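Long-range contacts in Alpha/beta hydrolase (Pseudomonas aeruginosa PAO1, PDB 4R1D), which probably acts as a lipase effector of the H2 type VI secretion system, binds calcium and is held in complex with its immunity protein Tli4: residues T60-K65 against E109-D114; E104-E109 against N210-N215; W338-D343 against P356-Q361; I444-P449 against T477-P482. All coordinates share one frame; numbering follows the deposited sequence.

Contact 1: T60-K65 against E109-D114; sequences TNLRNK and EQVEVD
Arg63 and Glu112 face each other in an antiparallel hydrogen-bonded pair, and their backbones exchange two bonds, Arg63 N to Glu112 O at 3.0 Å and Glu112 N to Arg63 O at 2.9 Å. Both side chains start out between their own backbone N and carbonyl carbon (chi1 63° in each) and then run extended, which sets a salt bridge on the same face. Arg63 NE gives the closer bond to Glu112 OE2, 2.8 Å, and Arg63 NH2 adds a more bent one to that oxygen; Lys68 is a further partner of OE2. Arg63 NH1 is 3.6 Å from Asp114 OD1, a long ion pair that a water bridges, while Asp114 OD2 pairs with Arg73. Just past strand 62-64, Lys65 N donates almost straight to Gln110 O (3.0 Å), and its ammonium reaches Glu109 O at 3.1 Å and, through water, Val111 O. The chemistry implies a strand pair reinforced on one face by a charge network, where each carboxylate also answers a second basic residue.

Contact 2: E104-E109 against N210-N215; sequences ELLKAE and NWLQSN
Ala108 O lies at the edge of the flat Asn210 amide, 10° out of its plane, and accepts from Asn210 ND2 at 2.9 Å; seen from the acceptor, ND2 is tilted 25° from the carbonyl plane of Ala108. The other end of the group is used within its own segment, where Leu212 N donates to Asn210 OD1 at 3.1 Å from above the carbonyl plane, closing an Asx turn. With CG anti to the backbone N (chi1 172°), the amide is turned toward Ala108, and the bonds at ND2 and OD1 together hold its rotation. The second flat group, the Trp211 indole, has Leu212 CG over one face near its rim, meets Trp72 edge-to-face, and bonds through NE1 to Thr60 O.

Leu212 carries the apolar part. Its CB rests 3.8 Å from Ala108 CB, while Leu212 CD1 rests against the backbone just past the helix end, 3.6 Å from Leu106 C and 4.0 Å from Leu106 CB. The small methyl of Ala108 fits close to the turn, 3.6 Å from Leu212 C.

Residues 104-109 take the chain out of helix 99-105 toward strand 111-113. Asn210 to Gln213 form a type I beta turn in the loop after strand 201-206, and Ser214 then N-caps helix 215-238. Between them, Leu212 also packs on Leu62 and Val111, so the turn backs the sheet formed by strands 62-64 and 111-113.

Contact 3: W338-D343 against P356-Q361; sequences WLFLCD and PRAYPQ
Trp338 and Leu339 both face Tyr359 in a classic beta bulge, at one end of the antiparallel pairing of strands 339-342 and 358-359. Tyr359 O accepts from the two successive amides, Trp338 N at 2.8 Å and Leu339 N at 2.9 Å, the second lying in the carbonyl plane. Beyond the bulge, Tyr359 N bonds to Leu339 O and Leu341 N to Arg357 O, the centre of an inverse gamma turn.

The densest packing is on the face of Leu339 and Tyr359, where Leu341 also reaches. There Arg357, bent at chi3 (67°), folds its guanidinium back so that its NE donates to Tyr359 OH at 3.0 Å, in the guanidinium plane. Glu453 completes a salt bridge with Arg357 NH2, and the Tyr359 ring stacks with that of Tyr376. The other face is thinner: the CB of the partly exposed Ala358 meets Phe340 CD1 obliquely at 3.7 Å, and the exposed Pro356 lies two residues before it. Near the bulge, Pro360, which follows a cis peptide bond, brings its CD to 3.6 Å from Trp338 NE1. On the dense side, Leu341 CD2 sits over the guanidinium face of Arg357, 3.5 Å from its NE, and also touches Tyr359 CE1 at 3.7 Å.

Contact 4: I444-P449 against T477-P482; sequences IWKGDP and TIVQGP
Ile444 spreads its two branches over residues 479 to 482. Its CG2, anti to the backbone N, touches Val479 CG2 at 3.8 Å, while the longer branch carries Ile444 CD1 onto Gly481 CA at 3.6 Å, just before the cis peptide bond to Pro482. Val479 adds a backbone bond from its N to Ile444 O (3.0 Å). In the reverse direction Ile444 N and Val479 O stand too far apart to bond directly, and a water links them, accepting from the amide and donating to the carbonyl. Val479 CG2 meets Lys446 CB as well.

Thr477 is held through its backbone. Thr477 O receives a nearly straight bond from Lys446 N at 2.8 Å, and Thr477 N returns a more bent one to Lys446 O (137° at the hydrogen); its hydroxyl is engaged by Thr466 and Leu475. On the opposite face of this ladder Ile478 CG1 lies 3.5 Å over the centre of the Trp445 six-membered ring, a CH-pi contact.

Strand 477-479 forms an edge of a mixed four-stranded sheet within the chain, antiparallel to strand 443-446, whose other neighbour is strand 339-342. Helix 289-296 backs the Trp445 side, contributing Tyr291, Arg295 and Cys296.

Overall arrangement
From the N terminus, contact 1 comes first, closing the loop from 60-65 to 109-114 that holds strand 70-72 and helices 84-95 and 99-105. Contact 2 opens before that loop ends, sharing Glu109, so the two cross along the chain; it ties the connection from helix 99-105 to strand 111-113 to the loop after strand 201-206, an outermost strand of the central parallel sheet. Contact 3 follows in series, closing a short connection between 338-343 and 356-361, and contact 4 comes later with the longer loop between 444-449 and 477-482. Adjacent parallel strands 339-342 and 443-446 join contacts 3 and 4 in one sheet, whereas the centres of contacts 1 and 3 lie about 38 Å apart.

Contact 1: T60-K65 against E109-D114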
loop_
_atom_site.group_PDB
_atom_site.type_symbol
_atom_site.label_atom_id
_atom_site.label_comp_id
_atom_site.label_asym_id
_atom_site.label_seq_id
_atom_site.Cartn_x
_atom_site.Cartn_y
_atom_site.Cartn_z
ATOM N N THR A 60 2.467 -3.649 -4.942
ATOM C CA THR A 60 3.884 -3.303 -4.893
ATOM C C THR A 60 4.457 -3.604 -3.513
ATOM O O THR A 60 3.858 -3.261 -2.501
ATOM C CB THR A 60 4.109 -1.804 -5.243
ATOM O OG1 THR A 60 3.592 -1.526 -6.560
ATOM C CG2 THR A 60 5.605 -1.411 -5.181
ATOM N N ASN A 61 5.615 -4.250 -3.490
ATOM C CA ASN A 61 6.334 -4.518 -2.240
ATOM C C ASN A 61 6.775 -3.239 -1.558
ATOM O O ASN A 61 7.199 -2.303 -2.234
ATOM C CB ASN A 61 7.573 -5.358 -2.536
ATOM C CG ASN A 61 7.241 -6.671 -3.215
ATOM O OD1 ASN A 61 6.260 -7.332 -2.869
ATOM N ND2 ASN A 61 8.067 -7.061 -4.191
ATOM N N LEU A 62 6.718 -3.206 -0.223
ATOM C CA LEU A 62 7.097 -2.012 0.530
ATOM C C LEU A 62 8.026 -2.369 1.673
ATOM O O LEU A 62 7.931 -3.455 2.254
ATOM C CB LEU A 62 5.868 -1.325 1.143
ATOM C CG LEU A 62 4.717 -1.018 0.190
ATOM C CD1 LEU A 62 3.528 -0.503 0.989
ATOM C CD2 LEU A 62 5.154 -0.006 -0.875
ATOM N N ARG A 63 8.900 -1.431 1.998
ATOM C CA ARG A 63 9.747 -1.553 3.164
ATOM C C ARG A 63 9.649 -0.272 3.963
ATOM O O ARG A 63 9.275 0.770 3.430
ATOM C CB ARG A 63 11.195 -1.811 2.739
ATOM C CG ARG A 63 11.799 -0.666 1.936
ATOM C CD ARG A 63 13.158 -1.061 1.376
ATOM N NE ARG A 63 13.761 0.047 0.640
ATOM C CZ ARG A 63 14.599 -0.105 -0.379
ATOM N NH1 ARG A 63 14.910 -1.324 -0.808
ATOM N NH2 ARG A 63 15.101 0.957 -0.984
ATOM N N ASN A 64 9.989 -0.342 5.247
ATOM C CA ASN A 64 9.981 0.861 6.079
ATOM C C ASN A 64 11.036 1.836 5.547
ATOM O O ASN A 64 12.165 1.446 5.275
ATOM C CB ASN A 64 10.237 0.497 7.554
ATOM C CG ASN A 64 10.271 1.717 8.471
ATOM O OD1 ASN A 64 11.282 2.420 8.541
ATOM N ND2 ASN A 64 9.168 1.958 9.208
ATOM N N LYS A 65 10.657 3.095 5.371
ATOM C CA LYS A 65 11.512 4.080 4.724
ATOM C C LYS A 65 12.772 4.385 5.534
ATOM O O LYS A 65 13.843 4.630 4.961
ATOM C CB LYS A 65 10.717 5.363 4.446
ATOM C CG LYS A 65 11.439 6.376 3.596
ATOM C CD LYS A 65 10.695 7.722 3.571
ATOM C CE LYS A 65 9.265 7.564 3.137
ATOM N NZ LYS A 65 8.609 8.866 2.776
ATOM N N GLU A 109 3.380 7.631 4.739
ATOM C CA GLU A 109 4.530 8.538 4.799
ATOM C C GLU A 109 5.790 7.861 5.309
ATOM O O GLU A 109 6.870 8.459 5.298
ATOM C CB GLU A 109 4.217 9.731 5.721
ATOM C CG GLU A 109 3.151 10.673 5.191
ATOM C CD GLU A 109 3.688 11.630 4.138
ATOM O OE1 GLU A 109 4.929 11.787 4.044
ATOM O OE2 GLU A 109 2.866 12.223 3.402
ATOM N N GLN A 110 5.648 6.623 5.769
ATOM C CA GLN A 110 6.730 5.924 6.444
ATOM C C GLN A 110 7.165 4.649 5.722
ATOM O O GLN A 110 7.934 3.858 6.266
ATOM C CB GLN A 110 6.346 5.630 7.895
ATOM C CG GLN A 110 6.131 6.929 8.692
ATOM C CD GLN A 110 5.636 6.700 10.104
ATOM O OE1 GLN A 110 5.606 5.575 10.593
ATOM N NE2 GLN A 110 5.209 7.776 10.756
ATOM N N VAL A 111 6.678 4.465 4.492
ATOM C CA VAL A 111 7.078 3.328 3.676
ATOM C C VAL A 111 7.617 3.785 2.327
ATOM O O VAL A 111 7.415 4.917 1.932
ATOM C CB VAL A 111 5.898 2.341 3.416
ATOM C CG1 VAL A 111 5.366 1.756 4.733
ATOM C CG2 VAL A 111 4.780 3.011 2.587
ATOM N N GLU A 112 8.300 2.884 1.623
ATOM C CA GLU A 112 8.754 3.154 0.253
ATOM C C GLU A 112 8.789 1.866 -0.565
ATOM O O GLU A 112 8.833 0.765 -0.017
ATOM C CB GLU A 112 10.146 3.801 0.248
ATOM C CG GLU A 112 11.223 2.903 0.828
ATOM C CD GLU A 112 12.615 3.537 0.840
ATOM O OE1 GLU A 112 12.734 4.757 0.612
ATOM O OE2 GLU A 112 13.586 2.795 1.090
ATOM N N VAL A 113 8.730 2.003 -1.881
ATOM C CA VAL A 113 8.849 0.846 -2.761
ATOM C C VAL A 113 10.093 0.017 -2.451
ATOM O O VAL A 113 11.175 0.567 -2.233
ATOM C CB VAL A 113 8.905 1.278 -4.224
ATOM C CG1 VAL A 113 9.188 0.076 -5.126
ATOM C CG2 VAL A 113 7.601 1.972 -4.601
ATOM N N ASP A 114 9.918 -1.302 -2.427
ATOM C CA ASP A 114 11.005 -2.259 -2.214
ATOM C C ASP A 114 11.170 -3.064 -3.495
ATOM O O ASP A 114 10.286 -3.837 -3.856
ATOM C CB ASP A 114 10.669 -3.198 -1.043
ATOM C CG ASP A 114 11.751 -4.251 -0.788
ATOM O OD1 ASP A 114 12.806 -4.223 -1.463
ATOM O OD2 ASP A 114 11.553 -5.104 0.110
HETATM O O HOH W 1 14.831 -3.931 0.021
HETATM O O HOH W 2 9.727 5.147 8.134
HETATM O O HOH W 3 6.886 1.201 7.801
HETATM O O HOH W 4 6.410 7.773 1.731
#

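Contact 2: E104-E109 against N210-N215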
loop_
_atom_site.group_PDB
_atom_site.type_symbol
_atom_site.label_atom_id
_atom_site.label_comp_id
_atom_site.label_asym_id
_atom_site.label_seq_id
_atom_site.Cartn_x
_atom_site.Cartn_y
_atom_site.Cartn_z
ATOM N N GLU A 104 1.028 1.021 12.473
ATOM C CA GLU A 104 2.239 1.832 12.450
ATOM C C GLU A 104 3.083 1.597 11.213
ATOM O O GLU A 104 3.663 2.532 10.666
ATOM C CB GLU A 104 3.097 1.532 13.672
ATOM C CG GLU A 104 2.437 1.888 14.956
ATOM C CD GLU A 104 3.117 1.260 16.175
ATOM O OE1 GLU A 104 3.977 0.340 16.037
ATOM O OE2 GLU A 104 2.765 1.693 17.288
ATOM N N LEU A 105 3.190 0.346 10.791
ATOM C CA LEU A 105 4.120 0.026 9.714
ATOM C C LEU A 105 3.536 0.244 8.313
ATOM O O LEU A 105 4.279 0.471 7.365
ATOM C CB LEU A 105 4.609 -1.406 9.859
ATOM C CG LEU A 105 5.385 -1.653 11.161
ATOM C CD1 LEU A 105 5.613 -3.131 11.387
ATOM C CD2 LEU A 105 6.720 -0.887 11.135
ATOM N N LEU A 106 2.219 0.164 8.180
ATOM C CA LEU A 106 1.588 0.408 6.876
ATOM C C LEU A 106 1.027 1.825 6.861
ATOM O O LEU A 106 -0.180 2.048 6.716
ATOM C CB LEU A 106 0.524 -0.655 6.562
ATOM C CG LEU A 106 1.080 -2.082 6.397
ATOM C CD1 LEU A 106 -0.036 -3.117 6.264
ATOM C CD2 LEU A 106 2.059 -2.184 5.211
ATOM N N LYS A 107 1.940 2.773 7.035
ATOM C CA LYS A 107 1.640 4.184 7.116
ATOM C C LYS A 107 2.309 4.797 5.897
ATOM O O LYS A 107 3.527 4.662 5.710
ATOM C CB LYS A 107 2.235 4.766 8.404
ATOM C CG LYS A 107 1.365 5.789 9.101
ATOM C CD LYS A 107 1.800 5.967 10.552
ATOM C CE LYS A 107 0.962 7.024 11.262
ATOM N NZ LYS A 107 1.251 7.106 12.725
ATOM N N ALA A 108 1.504 5.437 5.055
ATOM C CA ALA A 108 1.955 5.921 3.758
ATOM C C ALA A 108 3.271 6.695 3.803
ATOM O O ALA A 108 4.173 6.438 3.001
ATOM C CB ALA A 108 0.865 6.758 3.098
ATOM N N GLU A 109 3.380 7.631 4.739
ATOM C CA GLU A 109 4.530 8.538 4.799
ATOM C C GLU A 109 5.790 7.861 5.309
ATOM O O GLU A 109 6.870 8.459 5.298
ATOM C CB GLU A 109 4.217 9.731 5.721
ATOM C CG GLU A 109 3.151 10.673 5.191
ATOM C CD GLU A 109 3.688 11.630 4.138
ATOM O OE1 GLU A 109 4.929 11.787 4.044
ATOM O OE2 GLU A 109 2.866 12.223 3.402
ATOM N N ASN A 210 4.022 3.369 -4.119
ATOM C CA ASN A 210 3.552 3.310 -2.754
ATOM C C ASN A 210 2.035 3.443 -2.763
ATOM O O ASN A 210 1.511 4.547 -2.801
ATOM C CB ASN A 210 4.214 4.428 -1.948
ATOM C CG ASN A 210 3.644 4.569 -0.549
ATOM O OD1 ASN A 210 2.807 3.772 -0.111
ATOM N ND2 ASN A 210 4.128 5.582 0.179
ATOM N N TRP A 211 1.352 2.303 -2.756
ATOM C CA TRP A 211 -0.109 2.266 -2.898
ATOM C C TRP A 211 -0.861 2.794 -1.669
ATOM O O TRP A 211 -2.063 3.036 -1.730
ATOM C CB TRP A 211 -0.575 0.850 -3.285
ATOM C CG TRP A 211 -0.038 -0.217 -2.379
ATOM C CD1 TRP A 211 1.092 -0.978 -2.571
ATOM C CD2 TRP A 211 -0.588 -0.622 -1.124
ATOM N NE1 TRP A 211 1.263 -1.836 -1.512
ATOM C CE2 TRP A 211 0.244 -1.639 -0.612
ATOM C CE3 TRP A 211 -1.718 -0.237 -0.392
ATOM C CZ2 TRP A 211 -0.005 -2.267 0.611
ATOM C CZ3 TRP A 211 -1.966 -0.867 0.832
ATOM C CH2 TRP A 211 -1.111 -1.868 1.317
ATOM N N LEU A 212 -0.162 2.987 -0.552
ATOM C CA LEU A 212 -0.804 3.569 0.630
ATOM C C LEU A 212 -1.042 5.069 0.488
ATOM O O LEU A 212 -1.986 5.630 1.061
ATOM C CB LEU A 212 0.041 3.300 1.875
ATOM C CG LEU A 212 0.005 1.844 2.336
ATOM C CD1 LEU A 212 1.168 1.573 3.271
ATOM C CD2 LEU A 212 -1.339 1.584 3.047
ATOM N N GLN A 213 -0.172 5.738 -0.260
ATOM C CA GLN A 213 -0.302 7.173 -0.402
ATOM C C GLN A 213 -1.334 7.472 -1.475
ATOM O O GLN A 213 -1.747 6.573 -2.210
ATOM C CB GLN A 213 1.039 7.788 -0.796
ATOM C CG GLN A 213 1.364 7.599 -2.270
ATOM C CD GLN A 213 2.777 8.020 -2.603
ATOM O OE1 GLN A 213 3.464 8.648 -1.777
ATOM N NE2 GLN A 213 3.231 7.674 -3.808
ATOM N N SER A 214 -1.744 8.738 -1.573
ATOM C CA SER A 214 -2.676 9.136 -2.624
ATOM C C SER A 214 -2.142 8.778 -3.996
ATOM O O SER A 214 -0.964 8.960 -4.286
ATOM C CB SER A 214 -2.954 10.643 -2.600
ATOM O OG SER A 214 -3.914 10.970 -3.591
ATOM N N ASN A 215 -3.022 8.284 -4.854
ATOM C CA ASN A 215 -2.650 8.045 -6.230
ATOM C C ASN A 215 -2.228 9.322 -6.940
ATOM O O ASN A 215 -1.493 9.283 -7.924
ATOM C CB ASN A 215 -3.787 7.310 -6.945
ATOM C CG ASN A 215 -4.026 5.955 -6.339
ATOM O OD1 ASN A 215 -5.041 5.716 -5.671
ATOM N ND2 ASN A 215 -3.061 5.064 -6.513
#

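Contact 3: W338-D343 against P356-Q361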
loop_
_atom_site.group_PDB
_atom_site.type_symbol
_atom_site.label_atom_id
_atom_site.label_comp_id
_atom_site.label_asym_id
_atom_site.label_seq_id
_atom_site.Cartn_x
_atom_site.Cartn_y
_atom_site.Cartn_z
ATOM N N TRP A 338 -25.929 1.890 -4.099
ATOM C CA TRP A 338 -25.295 0.580 -4.078
ATOM C C TRP A 338 -25.325 -0.043 -2.690
ATOM O O TRP A 338 -24.947 -1.186 -2.509
ATOM C CB TRP A 338 -23.856 0.683 -4.589
ATOM C CG TRP A 338 -23.012 1.748 -3.928
ATOM C CD1 TRP A 338 -22.799 3.019 -4.379
ATOM C CD2 TRP A 338 -22.246 1.619 -2.723
ATOM N NE1 TRP A 338 -21.948 3.687 -3.530
ATOM C CE2 TRP A 338 -21.605 2.853 -2.501
ATOM C CE3 TRP A 338 -22.050 0.580 -1.807
ATOM C CZ2 TRP A 338 -20.768 3.078 -1.399
ATOM C CZ3 TRP A 338 -21.222 0.809 -0.708
ATOM C CH2 TRP A 338 -20.594 2.048 -0.522
ATOM N N LEU A 339 -25.786 0.715 -1.700
ATOM C CA LEU A 339 -25.821 0.215 -0.339
ATOM C C LEU A 339 -27.273 0.157 0.065
ATOM O O LEU A 339 -27.923 1.195 0.177
ATOM C CB LEU A 339 -25.069 1.155 0.604
ATOM C CG LEU A 339 -25.148 0.824 2.102
ATOM C CD1 LEU A 339 -24.507 -0.522 2.420
ATOM C CD2 LEU A 339 -24.504 1.918 2.956
ATOM N N PHE A 340 -27.776 -1.051 0.266
ATOM C CA PHE A 340 -29.211 -1.260 0.453
ATOM C C PHE A 340 -29.548 -1.836 1.818
ATOM O O PHE A 340 -28.981 -2.842 2.241
ATOM C CB PHE A 340 -29.754 -2.194 -0.633
ATOM C CG PHE A 340 -29.441 -1.750 -2.030
ATOM C CD1 PHE A 340 -30.239 -0.816 -2.672
ATOM C CD2 PHE A 340 -28.340 -2.262 -2.702
ATOM C CE1 PHE A 340 -29.960 -0.410 -3.959
ATOM C CE2 PHE A 340 -28.047 -1.863 -3.987
ATOM C CZ PHE A 340 -28.861 -0.931 -4.629
ATOM N N LEU A 341 -30.500 -1.206 2.501
ATOM C CA LEU A 341 -30.998 -1.714 3.762
ATOM C C LEU A 341 -32.351 -2.367 3.490
ATOM O O LEU A 341 -33.305 -1.680 3.131
ATOM C CB LEU A 341 -31.158 -0.567 4.759
ATOM C CG LEU A 341 -29.950 -0.127 5.601
ATOM C CD1 LEU A 341 -28.607 -0.244 4.877
ATOM C CD2 LEU A 341 -30.156 1.280 6.149
ATOM N N CYS A 342 -32.422 -3.688 3.646
ATOM C CA CYS A 342 -33.603 -4.460 3.245
ATOM C C CYS A 342 -34.190 -5.231 4.415
ATOM O O CYS A 342 -33.503 -5.494 5.406
ATOM C CB CYS A 342 -33.235 -5.463 2.150
ATOM S SG CYS A 342 -32.551 -4.732 0.651
ATOM N N ASP A 343 -35.459 -5.611 4.293
ATOM C CA ASP A 343 -36.094 -6.436 5.308
ATOM C C ASP A 343 -35.863 -7.923 5.016
ATOM O O ASP A 343 -35.198 -8.277 4.035
ATOM C CB ASP A 343 -37.594 -6.114 5.429
ATOM C CG ASP A 343 -38.383 -6.429 4.160
ATOM O OD1 ASP A 343 -37.955 -7.284 3.354
ATOM O OD2 ASP A 343 -39.461 -5.826 3.973
ATOM N N PRO A 356 -36.729 5.219 -0.004
ATOM C CA PRO A 356 -36.001 3.948 0.071
ATOM C C PRO A 356 -34.648 4.132 0.751
ATOM O O PRO A 356 -33.952 5.105 0.474
ATOM C CB PRO A 356 -35.796 3.577 -1.395
ATOM C CG PRO A 356 -36.928 4.250 -2.113
ATOM C CD PRO A 356 -37.122 5.553 -1.385
ATOM N N ARG A 357 -34.295 3.203 1.626
ATOM C CA ARG A 357 -32.993 3.232 2.285
ATOM C C ARG A 357 -31.969 2.558 1.373
ATOM O O ARG A 357 -31.493 1.444 1.636
ATOM C CB ARG A 357 -33.091 2.561 3.649
ATOM C CG ARG A 357 -34.191 3.205 4.511
ATOM C CD ARG A 357 -34.067 2.859 5.984
ATOM N NE ARG A 357 -32.879 3.446 6.602
ATOM C CZ ARG A 357 -32.558 3.297 7.886
ATOM N NH1 ARG A 357 -33.339 2.587 8.686
ATOM N NH2 ARG A 357 -31.464 3.859 8.373
ATOM N N ALA A 358 -31.680 3.267 0.288
ATOM C CA ALA A 358 -30.761 2.859 -0.764
ATOM C C ALA A 358 -29.787 4.019 -0.927
ATOM O O ALA A 358 -30.167 5.100 -1.380
ATOM C CB ALA A 358 -31.538 2.642 -2.052
ATOM N N TYR A 359 -28.527 3.807 -0.552
ATOM C CA TYR A 359 -27.563 4.895 -0.453
ATOM C C TYR A 359 -26.453 4.754 -1.495
ATOM O O TYR A 359 -26.105 3.635 -1.865
ATOM C CB TYR A 359 -26.972 4.908 0.962
ATOM C CG TYR A 359 -28.034 4.990 2.038
ATOM C CD1 TYR A 359 -28.618 3.843 2.561
ATOM C CD2 TYR A 359 -28.468 6.221 2.523
ATOM C CE1 TYR A 359 -29.611 3.917 3.551
ATOM C CE2 TYR A 359 -29.452 6.300 3.510
ATOM C CZ TYR A 359 -30.017 5.144 4.015
ATOM O OH TYR A 359 -31.004 5.223 4.989
ATOM N N PRO A 360 -25.917 5.886 -1.992
ATOM C CA PRO A 360 -26.352 7.258 -1.679
ATOM C C PRO A 360 -27.767 7.521 -2.188
ATOM O O PRO A 360 -28.163 6.978 -3.221
ATOM C CB PRO A 360 -25.380 8.138 -2.477
ATOM C CG PRO A 360 -24.226 7.255 -2.816
ATOM C CD PRO A 360 -24.784 5.873 -2.931
ATOM N N GLN A 361 -28.505 8.356 -1.461
ATOM C CA GLN A 361 -29.857 8.753 -1.838
ATOM C C GLN A 361 -29.801 10.011 -2.690
ATOM O O GLN A 361 -30.663 10.232 -3.552
ATOM C CB GLN A 361 -30.688 9.043 -0.585
ATOM C CG GLN A 361 -30.912 7.864 0.345
ATOM C CD GLN A 361 -31.776 8.250 1.537
ATOM O OE1 GLN A 361 -32.791 7.607 1.828
ATOM N NE2 GLN A 361 -31.383 9.310 2.221
#

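Contact 4: I444-P449 against T477-P482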
loop_
_atom_site.group_PDB
_atom_site.type_symbol
_atom_site.label_atom_id
_atom_site.label_comp_id
_atom_site.label_asym_id
_atom_site.label_seq_id
_atom_site.Cartn_x
_atom_site.Cartn_y
_atom_site.Cartn_z
ATOM N N ILE A 444 -25.721 -5.324 0.640
ATOM C CA ILE A 444 -27.033 -5.451 1.273
ATOM C C ILE A 444 -26.964 -5.811 2.748
ATOM O O ILE A 444 -26.364 -6.809 3.126
ATOM C CB ILE A 444 -27.874 -6.534 0.575
ATOM C CG1 ILE A 444 -28.057 -6.201 -0.908
ATOM C CG2 ILE A 444 -29.224 -6.696 1.281
ATOM C CD1 ILE A 444 -28.283 -7.452 -1.780
ATOM N N TRP A 445 -27.589 -4.982 3.582
ATOM C CA TRP A 445 -27.788 -5.307 4.983
ATOM C C TRP A 445 -29.222 -5.795 5.063
ATOM O O TRP A 445 -30.151 -5.027 4.810
ATOM C CB TRP A 445 -27.690 -4.056 5.845
ATOM C CG TRP A 445 -26.309 -3.580 6.201
ATOM C CD1 TRP A 445 -25.645 -2.506 5.663
ATOM C CD2 TRP A 445 -25.455 -4.111 7.216
ATOM N NE1 TRP A 445 -24.424 -2.351 6.275
ATOM C CE2 TRP A 445 -24.282 -3.323 7.230
ATOM C CE3 TRP A 445 -25.563 -5.176 8.115
ATOM C CZ2 TRP A 445 -23.224 -3.574 8.103
ATOM C CZ3 TRP A 445 -24.512 -5.422 8.983
ATOM C CH2 TRP A 445 -23.352 -4.630 8.961
ATOM N N LYS A 446 -29.404 -7.061 5.405
ATOM C CA LYS A 446 -30.742 -7.635 5.467
ATOM C C LYS A 446 -31.119 -7.902 6.918
ATOM O O LYS A 446 -30.375 -8.551 7.650
ATOM C CB LYS A 446 -30.786 -8.921 4.645
ATOM C CG LYS A 446 -32.141 -9.589 4.612
ATOM C CD LYS A 446 -32.076 -10.916 3.881
ATOM C CE LYS A 446 -32.165 -10.729 2.382
ATOM N NZ LYS A 446 -32.527 -12.008 1.700
ATOM N N GLY A 447 -32.265 -7.378 7.347
ATOM C CA GLY A 447 -32.688 -7.530 8.726
ATOM C C GLY A 447 -33.435 -6.309 9.232
ATOM O O GLY A 447 -33.738 -5.404 8.461
ATOM N N ASP A 448 -33.719 -6.281 10.529
ATOM C CA ASP A 448 -34.518 -5.211 11.125
ATOM C C ASP A 448 -33.647 -4.228 11.908
ATOM O O ASP A 448 -33.126 -4.567 12.961
ATOM C CB ASP A 448 -35.594 -5.811 12.036
ATOM C CG ASP A 448 -36.357 -4.758 12.807
ATOM O OD1 ASP A 448 -36.431 -3.609 12.328
ATOM O OD2 ASP A 448 -36.885 -5.082 13.891
ATOM N N PRO A 449 -33.480 -3.005 11.379
ATOM C CA PRO A 449 -32.634 -1.971 11.990
ATOM C C PRO A 449 -33.262 -1.331 13.222
ATOM O O PRO A 449 -32.586 -0.583 13.919
ATOM C CB PRO A 449 -32.503 -0.918 10.886
ATOM C CG PRO A 449 -33.013 -1.564 9.640
ATOM C CD PRO A 449 -33.974 -2.609 10.052
ATOM N N THR A 477 -27.760 -7.990 8.658
ATOM C CA THR A 477 -26.657 -8.865 8.303
ATOM C C THR A 477 -26.276 -8.626 6.858
ATOM O O THR A 477 -27.124 -8.601 5.961
ATOM C CB THR A 477 -27.067 -10.343 8.461
ATOM O OG1 THR A 477 -27.416 -10.602 9.829
ATOM C CG2 THR A 477 -25.926 -11.267 8.039
ATOM N N ILE A 478 -24.985 -8.458 6.607
ATOM C CA ILE A 478 -24.550 -8.316 5.228
ATOM C C ILE A 478 -24.695 -9.645 4.501
ATOM O O ILE A 478 -24.177 -10.671 4.946
ATOM C CB ILE A 478 -23.119 -7.760 5.141
ATOM C CG1 ILE A 478 -23.155 -6.250 5.429
ATOM C CG2 ILE A 478 -22.529 -8.034 3.764
ATOM C CD1 ILE A 478 -21.794 -5.562 5.553
ATOM N N VAL A 479 -25.439 -9.631 3.402
ATOM C CA VAL A 479 -25.665 -10.838 2.631
ATOM C C VAL A 479 -25.318 -10.605 1.168
ATOM O O VAL A 479 -25.433 -9.493 0.651
ATOM C CB VAL A 479 -27.131 -11.283 2.715
ATOM C CG1 VAL A 479 -27.490 -11.658 4.143
ATOM C CG2 VAL A 479 -28.046 -10.178 2.201
ATOM N N GLN A 480 -24.891 -11.673 0.508
ATOM C CA GLN A 480 -24.532 -11.633 -0.894
ATOM C C GLN A 480 -25.718 -11.183 -1.746
ATOM O O GLN A 480 -26.851 -11.624 -1.524
ATOM C CB GLN A 480 -24.076 -13.031 -1.314
ATOM C CG GLN A 480 -23.331 -13.109 -2.621
ATOM C CD GLN A 480 -22.844 -14.515 -2.900
ATOM O OE1 GLN A 480 -22.018 -15.055 -2.161
ATOM N NE2 GLN A 480 -23.369 -15.126 -3.955
ATOM N N GLY A 481 -25.452 -10.304 -2.713
ATOM C CA GLY A 481 -26.456 -9.880 -3.673
ATOM C C GLY A 481 -26.648 -10.932 -4.747
ATOM O O GLY A 481 -26.125 -12.037 -4.617
ATOM N N PRO A 482 -27.370 -10.591 -5.830
ATOM C CA PRO A 482 -27.925 -9.266 -6.122
ATOM C C PRO A 482 -29.248 -8.986 -5.418
ATOM O O PRO A 482 -29.908 -9.899 -4.918
ATOM C CB PRO A 482 -28.155 -9.322 -7.634
ATOM C CG PRO A 482 -28.466 -10.746 -7.895
ATOM C CD PRO A 482 -27.604 -11.535 -6.939
HETATM O O HOH W 5 -23.876 -7.525 -0.260
#